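Local atomic coordinates of beta-1,4-galactanase (Thielavia heterothallica, PDB entry 1HJS), a protein that catalyses the hydrolysis of (1->4)-beta-D-galactosidic linkages in type I arabinogalactans, as a fungal family 53 glycoside hydrolase. Residues Asn134-Gly139 with Ile175-Asp180; Glu148-Ile153 with Gln188-Thr193; Ser204-Met209 with Trp237-Ala242. All coordinates share one frame; numbering follows the deposited sequence. Where two conformers were deposited one is given.

Contact 1. Residues Asn134-Gly139 with Ile175-Asp180; sequences NEIRAG and IMIHLD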
loop_
_atom_site.group_PDB
_atom_site.type_symbol
_atom_site.label_atom_id
_atom_site.label_comp_id
_atom_site.label_asym_id
_atom_site.label_seq_id
_atom_site.Cartn_x
_atom_site.Cartn_y
_atom_site.Cartn_z
ATOM N N ASN A 134 1.669 3.428 -7.270
ATOM C CA ASN A 134 1.017 2.260 -6.686
ATOM C C ASN A 134 1.060 1.142 -7.720
ATOM O O ASN A 134 0.530 1.296 -8.822
ATOM C CB ASN A 134 -0.442 2.575 -6.334
ATOM C CG ASN A 134 -1.131 1.416 -5.620
ATOM O OD1 ASN A 134 -0.954 1.216 -4.417
ATOM N ND2 ASN A 134 -1.908 0.643 -6.365
ATOM N N GLU A 135 1.694 0.028 -7.358
ATOM C CA GLU A 135 1.829 -1.133 -8.245
ATOM C C GLU A 135 2.241 -0.710 -9.652
ATOM O O GLU A 135 1.548 -1.004 -10.625
ATOM C CB GLU A 135 0.515 -1.922 -8.302
ATOM C CG GLU A 135 0.043 -2.421 -6.938
ATOM C CD GLU A 135 -1.086 -3.431 -7.037
ATOM O OE1 GLU A 135 -1.808 -3.413 -8.052
ATOM O OE2 GLU A 135 -1.261 -4.234 -6.095
ATOM N N ILE A 136 3.385 -0.040 -9.754
ATOM C CA ILE A 136 3.860 0.447 -11.045
ATOM C C ILE A 136 4.660 -0.585 -11.836
ATOM O O ILE A 136 5.623 -0.246 -12.529
ATOM C CB ILE A 136 4.699 1.734 -10.866
ATOM C CG1 ILE A 136 5.866 1.487 -9.904
ATOM C CG2 ILE A 136 3.810 2.853 -10.337
ATOM C CD1 ILE A 136 6.809 2.685 -9.773
ATOM N N ARG A 137 4.235 -1.843 -11.741
ATOM C CA ARG A 137 4.888 -2.955 -12.432
ATOM C C ARG A 137 4.839 -2.813 -13.956
ATOM O O ARG A 137 5.682 -3.365 -14.671
ATOM C CB ARG A 137 4.219 -4.263 -12.024
ATOM C CG ARG A 137 4.894 -5.507 -12.554
ATOM C CD ARG A 137 3.857 -6.611 -12.672
ATOM N NE ARG A 137 3.144 -6.537 -13.935
ATOM C CZ ARG A 137 1.937 -7.050 -14.154
ATOM N NH1 ARG A 137 1.279 -7.673 -13.184
ATOM N NH2 ARG A 137 1.402 -6.965 -15.361
ATOM N N ALA A 138 3.837 -2.099 -14.455
ATOM C CA ALA A 138 3.717 -1.870 -15.891
ATOM C C ALA A 138 3.969 -0.384 -16.150
ATOM O O ALA A 138 3.555 0.169 -17.168
ATOM C CB ALA A 138 2.329 -2.277 -16.381
ATOM N N GLY A 139 4.653 0.255 -15.204
ATOM C CA GLY A 139 4.963 1.666 -15.330
ATOM C C GLY A 139 3.933 2.559 -14.666
ATOM O O GLY A 139 3.118 2.102 -13.851
ATOM N N ILE A 175 11.336 6.653 1.152
ATOM C CA ILE A 175 10.740 6.627 -0.176
ATOM C C ILE A 175 10.614 5.192 -0.668
ATOM O O ILE A 175 11.584 4.435 -0.680
ATOM C CB ILE A 175 11.572 7.463 -1.161
ATOM C CG1 ILE A 175 11.615 8.916 -0.676
ATOM C CG2 ILE A 175 10.963 7.392 -2.554
ATOM C CD1 ILE A 175 12.541 9.813 -1.470
ATOM N N MET A 176 9.407 4.825 -1.078
ATOM C CA MET A 176 9.143 3.463 -1.528
ATOM C C MET A 176 8.662 3.319 -2.963
ATOM O O MET A 176 7.935 4.163 -3.475
ATOM C CB MET A 176 8.098 2.825 -0.609
ATOM C CG MET A 176 7.554 1.490 -1.107
ATOM S SD MET A 176 6.134 0.953 -0.134
ATOM C CE MET A 176 6.938 0.401 1.352
ATOM N N ILE A 177 9.097 2.238 -3.603
ATOM C CA ILE A 177 8.665 1.891 -4.950
ATOM C C ILE A 177 7.849 0.632 -4.693
ATOM O O ILE A 177 8.311 -0.296 -4.020
ATOM C CB ILE A 177 9.848 1.596 -5.893
ATOM C CG1 ILE A 177 10.529 2.915 -6.276
ATOM C CG2 ILE A 177 9.354 0.877 -7.145
ATOM C CD1 ILE A 177 11.774 2.750 -7.144
ATOM N N HIS A 178 6.630 0.615 -5.220
ATOM C CA HIS A 178 5.696 -0.478 -4.995
ATOM C C HIS A 178 5.261 -1.221 -6.257
ATOM O O HIS A 178 4.689 -0.627 -7.168
ATOM C CB HIS A 178 4.463 0.097 -4.276
ATOM C CG HIS A 178 3.323 -0.863 -4.132
ATOM N ND1 HIS A 178 2.020 -0.441 -3.968
ATOM C CD2 HIS A 178 3.284 -2.217 -4.117
ATOM C CE1 HIS A 178 1.228 -1.494 -3.861
ATOM N NE2 HIS A 178 1.970 -2.583 -3.949
ATOM N N LEU A 179 5.533 -2.525 -6.282
ATOM C CA LEU A 179 5.162 -3.403 -7.390
ATOM C C LEU A 179 4.184 -4.466 -6.874
ATOM O O LEU A 179 4.176 -4.792 -5.686
ATOM C CB LEU A 179 6.407 -4.103 -7.954
ATOM C CG LEU A 179 7.226 -3.407 -9.046
ATOM C CD1 LEU A 179 7.430 -1.946 -8.729
ATOM C CD2 LEU A 179 8.555 -4.145 -9.216
ATOM N N ASP A 180 3.358 -5.004 -7.764
ATOM C CA ASP A 180 2.407 -6.040 -7.370
ATOM C C ASP A 180 3.102 -7.407 -7.396
ATOM O O ASP A 180 4.311 -7.492 -7.623
ATOM C CB ASP A 180 1.215 -6.041 -8.330
ATOM C CG ASP A 180 1.583 -6.532 -9.716
ATOM O OD1 ASP A 180 2.690 -6.203 -10.192
ATOM O OD2 ASP A 180 0.761 -7.243 -10.333
#
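In His178 the ring swings away from the backbone N (chi1 172°), and Glu135 carries CG beside its own N, anti to the carbonyl carbon (chi1 -58°). These torsions lay the two side chains next to each other, pointing the same way. Glu135 CG rests 3.4 Å from His178 CE1. The backbone N of Glu135 sits over one face of the imidazole, near its rim. Asn134 comes in at the ring edge with its amide plane steep to the ring, OD1 lying 3.4 Å from His178 ND1. The polar tips share one second-shell residue: Ser212 OG is hydrogen-bonded to both Glu135 OE2 and His178 NE2, and this should limit how the carboxylate can turn. Asn134 ND2 is hydrogen-bonded to Ala87 O. A backbone bond of 3.0 Å from Ile136 N to His178 O ties the loop to strand 174-179. Ile136 adds apolar packing, with CG1 4.0 Å from Leu179 CD1 and CD1 against Ile177 CG2. Beyond the strand end, Asp180 CB packs 3.7 Å from Glu135 CD. Asp180 OD2 lies near the guanidinium plane of Arg137 and makes a weak salt bridge of 2.9 Å to NH1. Glu135 is taken to be the proton donor. An Asn-Glu pair just after the fourth barrel strand is the hallmark of clan GH-A active sites.

Contact 2. Residues Glu148-Ile153 with Gln188-Thr193; sequences ENWANI and QNWWYT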
loop_
_atom_site.group_PDB
_atom_site.type_symbol
_atom_site.label_atom_id
_atom_site.label_comp_id
_atom_site.label_asym_id
_atom_site.label_seq_id
_atom_site.Cartn_x
_atom_site.Cartn_y
_atom_site.Cartn_z
ATOM N N GLU A 148 7.582 -0.930 -22.062
ATOM C CA GLU A 148 8.967 -0.866 -21.598
ATOM C C GLU A 148 9.731 0.444 -21.832
ATOM O O GLU A 148 10.893 0.424 -22.244
ATOM C CB GLU A 148 9.738 -2.032 -22.223
ATOM C CG GLU A 148 9.077 -3.385 -21.972
ATOM C CD GLU A 148 9.332 -4.385 -23.088
ATOM O OE1 GLU A 148 10.502 -4.750 -23.309
ATOM O OE2 GLU A 148 8.357 -4.803 -23.747
ATOM N N ASN A 149 9.080 1.574 -21.571
ATOM C CA ASN A 149 9.713 2.889 -21.696
ATOM C C ASN A 149 10.560 3.066 -20.424
ATOM O O ASN A 149 10.296 3.963 -19.619
ATOM C CB ASN A 149 8.645 3.997 -21.742
ATOM C CG ASN A 149 8.283 4.422 -23.156
ATOM O OD1 ASN A 149 7.173 4.916 -23.407
ATOM N ND2 ASN A 149 9.218 4.259 -24.081
ATOM N N TRP A 150 11.566 2.210 -20.246
ATOM C CA TRP A 150 12.420 2.251 -19.059
ATOM C C TRP A 150 13.076 3.606 -18.804
ATOM O O TRP A 150 13.136 4.065 -17.665
ATOM C CB TRP A 150 13.508 1.175 -19.151
ATOM C CG TRP A 150 12.964 -0.216 -19.297
ATOM C CD1 TRP A 150 13.197 -1.087 -20.325
ATOM C CD2 TRP A 150 12.106 -0.903 -18.378
ATOM N NE1 TRP A 150 12.539 -2.273 -20.103
ATOM C CE2 TRP A 150 11.862 -2.187 -18.913
ATOM C CE3 TRP A 150 11.522 -0.558 -17.148
ATOM C CZ2 TRP A 150 11.059 -3.132 -18.264
ATOM C CZ3 TRP A 150 10.722 -1.498 -16.501
ATOM C CH2 TRP A 150 10.500 -2.769 -17.064
ATOM N N ALA A 151 13.580 4.239 -19.859
ATOM C CA ALA A 151 14.224 5.537 -19.705
ATOM C C ALA A 151 13.252 6.536 -19.078
ATOM O O ALA A 151 13.600 7.250 -18.134
ATOM C CB ALA A 151 14.709 6.048 -21.068
ATOM N N ASN A 152 12.028 6.575 -19.593
ATOM C CA ASN A 152 11.013 7.493 -19.083
ATOM C C ASN A 152 10.611 7.158 -17.650
ATOM O O ASN A 152 10.447 8.047 -16.819
ATOM C CB ASN A 152 9.773 7.474 -19.988
ATOM C CG ASN A 152 9.982 8.247 -21.285
ATOM O OD1 ASN A 152 11.064 8.780 -21.539
ATOM N ND2 ASN A 152 8.944 8.316 -22.105
ATOM N N ILE A 153 10.445 5.873 -17.364
ATOM C CA ILE A 153 10.066 5.437 -16.023
ATOM C C ILE A 153 11.123 5.856 -15.002
ATOM O O ILE A 153 10.800 6.429 -13.959
ATOM C CB ILE A 153 9.894 3.905 -15.972
ATOM C CG1 ILE A 153 8.724 3.492 -16.868
ATOM C CG2 ILE A 153 9.658 3.452 -14.533
ATOM C CD1 ILE A 153 8.559 1.994 -17.003
ATOM N N GLN A 188 9.820 -8.988 -10.448
ATOM C CA GLN A 188 10.457 -7.992 -9.586
ATOM C C GLN A 188 11.855 -7.704 -10.146
ATOM O O GLN A 188 12.251 -6.551 -10.311
ATOM C CB GLN A 188 10.602 -8.515 -8.150
ATOM C CG GLN A 188 9.293 -8.830 -7.411
ATOM C CD GLN A 188 8.450 -7.597 -7.120
ATOM O OE1 GLN A 188 8.968 -6.551 -6.727
ATOM N NE2 GLN A 188 7.141 -7.723 -7.295
ATOM N N ASN A 189 12.591 -8.772 -10.443
ATOM C CA ASN A 189 13.946 -8.651 -10.962
ATOM C C ASN A 189 13.978 -7.958 -12.317
ATOM O O ASN A 189 14.804 -7.076 -12.556
ATOM C CB ASN A 189 14.587 -10.036 -11.063
ATOM C CG ASN A 189 16.048 -9.969 -11.455
ATOM O OD1 ASN A 189 16.810 -9.161 -10.920
ATOM N ND2 ASN A 189 16.451 -10.826 -12.383
ATOM N N TRP A 190 13.072 -8.359 -13.200
ATOM C CA TRP A 190 12.978 -7.771 -14.531
ATOM C C TRP A 190 12.755 -6.256 -14.442
ATOM O O TRP A 190 13.415 -5.472 -15.130
ATOM C CB TRP A 190 11.818 -8.433 -15.280
ATOM C CG TRP A 190 11.379 -7.752 -16.542
ATOM C CD1 TRP A 190 12.005 -7.773 -17.758
ATOM C CD2 TRP A 190 10.184 -6.978 -16.719
ATOM N NE1 TRP A 190 11.269 -7.062 -18.681
ATOM C CE2 TRP A 190 10.149 -6.564 -18.070
ATOM C CE3 TRP A 190 9.142 -6.593 -15.864
ATOM C CZ2 TRP A 190 9.108 -5.785 -18.588
ATOM C CZ3 TRP A 190 8.104 -5.816 -16.378
ATOM C CH2 TRP A 190 8.100 -5.420 -17.733
ATOM N N TRP A 191 11.830 -5.851 -13.577
ATOM C CA TRP A 191 11.497 -4.442 -13.421
ATOM C C TRP A 191 12.640 -3.599 -12.856
ATOM O O TRP A 191 13.086 -2.643 -13.494
ATOM C CB TRP A 191 10.265 -4.294 -12.519
ATOM C CG TRP A 191 9.596 -2.951 -12.636
ATOM C CD1 TRP A 191 8.572 -2.616 -13.478
ATOM C CD2 TRP A 191 9.904 -1.770 -11.889
ATOM N NE1 TRP A 191 8.221 -1.301 -13.297
ATOM C CE2 TRP A 191 9.024 -0.756 -12.328
ATOM C CE3 TRP A 191 10.841 -1.467 -10.889
ATOM C CZ2 TRP A 191 9.047 0.542 -11.800
ATOM C CZ3 TRP A 191 10.865 -0.173 -10.363
ATOM C CH2 TRP A 191 9.972 0.813 -10.823
ATOM N N TYR A 192 13.110 -3.946 -11.661
ATOM C CA TYR A 192 14.189 -3.186 -11.033
ATOM C C TYR A 192 15.473 -3.161 -11.860
ATOM O O TYR A 192 16.132 -2.126 -11.954
ATOM C CB TYR A 192 14.478 -3.728 -9.630
ATOM C CG TYR A 192 13.444 -3.305 -8.604
ATOM C CD1 TYR A 192 13.307 -1.962 -8.237
ATOM C CD2 TYR A 192 12.582 -4.236 -8.025
ATOM C CE1 TYR A 192 12.335 -1.558 -7.317
ATOM C CE2 TYR A 192 11.605 -3.844 -7.107
ATOM C CZ TYR A 192 11.486 -2.508 -6.760
ATOM O OH TYR A 192 10.513 -2.120 -5.860
ATOM N N THR A 193 15.821 -4.288 -12.468
ATOM C CA THR A 193 17.034 -4.344 -13.277
ATOM C C THR A 193 16.975 -3.351 -14.439
ATOM O O THR A 193 17.911 -2.578 -14.660
ATOM C CB THR A 193 17.267 -5.758 -13.837
ATOM O OG1 THR A 193 17.478 -6.672 -12.752
ATOM C CG2 THR A 193 18.491 -5.775 -14.753
#
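An aromatic cluster of Trp150, Trp190 and Trp191 joins the start of helix 150-165 to helix 185-196, on the outer layer of the barrel. Trp150 supplies the edge, and both partners supply a face. Its CG lies beside the backbone N, anti to the carbonyl carbon (chi1 -58°), and this carries the indole across to the other helix. Trp150 CZ2 points at the face of Trp190 and comes within 3.3 Å of Trp190 CZ2. The six-membered rings are 4.9 Å apart at their centroids, with planes at 77°, a T-shaped pair. Two atoms on round the same ring, beyond CH2, CZ3 turns to Trp191. There Trp150 CZ3 lies 3.9 Å from Trp191 CD1, over the face of the five-membered ring. This second T-shaped pair is close to perpendicular, at 84°. Two aliphatic groups flank the rings: Glu148 CG touches the edge of Trp190 at CZ2, 4.1 Å away, and Ile153 CG2 meets Trp191 CZ2 at 4.0 Å. No hydrogen bond crosses between the segments, and the contact is held by ring and apolar packing. Trp150 also leans on Asn194 and Val195, further along helix 185-196. Trp190 is more exposed than Trp191. The cluster lies between two successive barrel helices, with Trp191 reaching inward to Ile177 and Leu179 of strand 174-179, which lies between them in sequence.

Contact 3. Residues Ser204-Met209 with Trp237-Ala242; sequences SDFDMM and WNKEIA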
loop_
_atom_site.group_PDB
_atom_site.type_symbol
_atom_site.label_atom_id
_atom_site.label_comp_id
_atom_site.label_asym_id
_atom_site.label_seq_id
_atom_site.Cartn_x
_atom_site.Cartn_y
_atom_site.Cartn_z
ATOM N N SER A 204 20.241 5.031 -4.484
ATOM C CA SER A 204 20.196 5.963 -3.365
ATOM C C SER A 204 18.979 6.884 -3.396
ATOM O O SER A 204 18.711 7.584 -2.419
ATOM C CB SER A 204 21.470 6.812 -3.334
ATOM O OG SER A 204 21.564 7.640 -4.479
ATOM N N ASP A 205 18.242 6.888 -4.506
ATOM C CA ASP A 205 17.069 7.752 -4.617
ATOM C C ASP A 205 15.854 7.248 -3.842
ATOM O O ASP A 205 14.938 8.014 -3.568
ATOM C CB ASP A 205 16.678 7.975 -6.084
ATOM C CG ASP A 205 17.656 8.880 -6.827
ATOM O OD1 ASP A 205 18.206 9.817 -6.207
ATOM O OD2 ASP A 205 17.859 8.669 -8.042
ATOM N N PHE A 206 15.825 5.961 -3.510
ATOM C CA PHE A 206 14.704 5.436 -2.736
ATOM C C PHE A 206 15.198 4.537 -1.612
ATOM O O PHE A 206 16.353 4.106 -1.611
ATOM C CB PHE A 206 13.675 4.720 -3.631
ATOM C CG PHE A 206 14.176 3.466 -4.281
ATOM C CD1 PHE A 206 15.102 3.520 -5.314
ATOM C CD2 PHE A 206 13.690 2.224 -3.878
ATOM C CE1 PHE A 206 15.540 2.357 -5.941
ATOM C CE2 PHE A 206 14.119 1.051 -4.496
ATOM C CZ PHE A 206 15.046 1.117 -5.532
ATOM N N ASP A 207 14.319 4.251 -0.657
ATOM C CA ASP A 207 14.704 3.477 0.515
ATOM C C ASP A 207 14.016 2.137 0.725
ATOM O O ASP A 207 14.553 1.260 1.406
ATOM C CB ASP A 207 14.465 4.340 1.753
ATOM C CG ASP A 207 14.979 5.754 1.574
ATOM O OD1 ASP A 207 16.206 5.915 1.451
ATOM O OD2 ASP A 207 14.160 6.702 1.548
ATOM N N MET A 208 12.836 1.974 0.146
ATOM C CA MET A 208 12.081 0.751 0.352
ATOM C C MET A 208 11.477 0.153 -0.905
ATOM O O MET A 208 11.195 0.852 -1.877
ATOM C CB MET A 208 10.933 1.015 1.328
ATOM C CG MET A 208 11.300 1.720 2.605
ATOM S SD MET A 208 9.796 2.014 3.590
ATOM C CE MET A 208 9.626 0.428 4.411
ATOM N N MET A 209 11.273 -1.159 -0.855
ATOM C CA MET A 209 10.641 -1.892 -1.939
ATOM C C MET A 209 9.408 -2.524 -1.324
ATOM O O MET A 209 9.512 -3.329 -0.391
ATOM C CB MET A 209 11.559 -2.988 -2.481
ATOM C CG MET A 209 12.806 -2.458 -3.156
ATOM S SD MET A 209 13.783 -3.776 -3.891
ATOM C CE MET A 209 14.770 -2.819 -5.039
ATOM N N TRP A 237 19.446 -5.869 -3.851
ATOM C CA TRP A 237 19.456 -4.421 -3.664
ATOM C C TRP A 237 19.556 -3.906 -2.223
ATOM O O TRP A 237 19.721 -2.709 -2.002
ATOM C CB TRP A 237 18.234 -3.825 -4.364
ATOM C CG TRP A 237 18.243 -4.090 -5.838
ATOM C CD1 TRP A 237 19.075 -3.528 -6.765
ATOM C CD2 TRP A 237 17.428 -5.030 -6.547
ATOM N NE1 TRP A 237 18.831 -4.062 -8.007
ATOM C CE2 TRP A 237 17.825 -4.987 -7.901
ATOM C CE3 TRP A 237 16.402 -5.904 -6.169
ATOM C CZ2 TRP A 237 17.231 -5.789 -8.881
ATOM C CZ3 TRP A 237 15.812 -6.702 -7.145
ATOM C CH2 TRP A 237 16.230 -6.637 -8.485
ATOM N N ASN A 238 19.443 -4.806 -1.251
ATOM C CA ASN A 238 19.570 -4.462 0.166
ATOM C C ASN A 238 18.709 -3.282 0.639
ATOM O O ASN A 238 19.158 -2.466 1.444
ATOM C CB ASN A 238 21.042 -4.171 0.480
ATOM C CG ASN A 238 21.313 -4.025 1.971
ATOM O OD1 ASN A 238 22.037 -3.124 2.391
ATOM N ND2 ASN A 238 20.745 -4.917 2.773
ATOM N N LYS A 239 17.467 -3.199 0.164
ATOM C CA LYS A 239 16.566 -2.119 0.577
ATOM C C LYS A 239 15.613 -2.663 1.633
ATOM O O LYS A 239 15.463 -3.876 1.761
ATOM C CB LYS A 239 15.741 -1.620 -0.617
ATOM C CG LYS A 239 16.541 -0.850 -1.655
ATOM C CD LYS A 239 17.148 0.402 -1.041
ATOM C CE LYS A 239 17.923 1.208 -2.066
ATOM N NZ LYS A 239 18.517 2.430 -1.438
ATOM N N GLU A 240 14.979 -1.784 2.405
ATOM C CA GLU A 240 14.025 -2.265 3.396
ATOM C C GLU A 240 12.863 -2.820 2.587
ATOM O O GLU A 240 12.527 -2.287 1.532
ATOM C CB GLU A 240 13.550 -1.136 4.310
ATOM C CG GLU A 240 14.635 -0.603 5.232
ATOM C CD GLU A 240 14.067 0.112 6.446
ATOM O OE1 GLU A 240 13.155 0.943 6.271
ATOM O OE2 GLU A 240 14.536 -0.159 7.573
ATOM N N ILE A 241 12.253 -3.890 3.080
ATOM C CA ILE A 241 11.169 -4.541 2.360
ATOM C C ILE A 241 9.871 -4.648 3.151
ATOM O O ILE A 241 9.883 -4.830 4.368
ATOM C CB ILE A 241 11.623 -5.948 1.929
ATOM C CG1 ILE A 241 12.728 -5.815 0.877
ATOM C CG2 ILE A 241 10.445 -6.768 1.424
ATOM C CD1 ILE A 241 13.501 -7.087 0.650
ATOM N N ALA A 242 8.749 -4.538 2.447
ATOM C CA ALA A 242 7.452 -4.641 3.099
ATOM C C ALA A 242 6.349 -5.138 2.180
ATOM O O ALA A 242 6.354 -4.885 0.971
ATOM C CB ALA A 242 7.049 -3.285 3.679
HETATM O O HOH W 1 18.133 3.975 1.521
#
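Lys239 lies across the segment 204-209, and each carbon beyond CA finds a neighbour there. CB packs against Met209 CG at 4.0 Å. CG then meets the Phe206 ring at CE2, 4.2 Å away. The chain bends here (chi2 -62°) and is extended afterwards. CD passes the carbonyl oxygens of Asp207 and Phe206, and CE lies 3.3 Å from Phe206 O. Lys239 NZ ends in a short hydrogen bond of 2.7 Å to Phe206 O, approached almost in line with the carbonyl (162°). Leu203 O is a second acceptor for NZ. A water that donates to Asp207 OD1 also accepts a weak bond from Lys239 NZ. The other carboxylate oxygen, Asp207 OD2, accepts a hydrogen bond from Ile175 N. NZ stands almost on the normal of the Phe206 ring, but at long range, at most a weak cation-pi attraction.

Next to this side chain the backbones pair as parallel strands. Glu240 N bonds to Asp207 O, Met209 N to Glu240 O at 2.9 Å, and Ala242 N to Met209 O at 3.2 Å. Met209 extends to Trp237: CE packs 3.7 Å from Trp237 CE3, and SD stands obliquely to the ring in a Met-aromatic contact. Met208 CG packs on Glu240 CB, while Glu240 OE1 forms a salt bridge with Lys174. The unit is the beta-alpha-beta crossover of strand 208-212, helix 223-237 and strand 240-245.

With a leucine in place of Lys239, the Phe206 and Leu203 carbonyls would probably lose their shared ammonium donor, leaving residues 204-206 less firmly tied to the start of strand 240-245. The chemistry is mixed. The lysine's aliphatic part joins the apolar packing; its charge is probably eased mainly by the two carbonyl oxygens, and more weakly, through water, by Asp207.

In the fold
All three contacts belong to one sector of the eight-stranded barrel. Contacts 1 and 3 share its sheet, since strands 174-179 and 208-212 are neighbours: Ile175 O lies 2.7 Å from Asp207 N, a probable hydrogen bond. Contact 2 covers contact 1 from outside, with Trp191 NE1 2.9 Å from Ile136 O. It meets contact 3 through Tyr192, whose CB is 3.5 Å from Trp237 CZ2. Contact 1 is at the catalytic centre. It holds the likely proton donor Glu135, and the side chain of Asn134 is about 4 Å from that of Glu245, the likely nucleophile. Contacts 2 and 3 stand further back: between side chains, Trp191 is about 9 Å from Glu135, and Ala242 about 10 Å from Glu245.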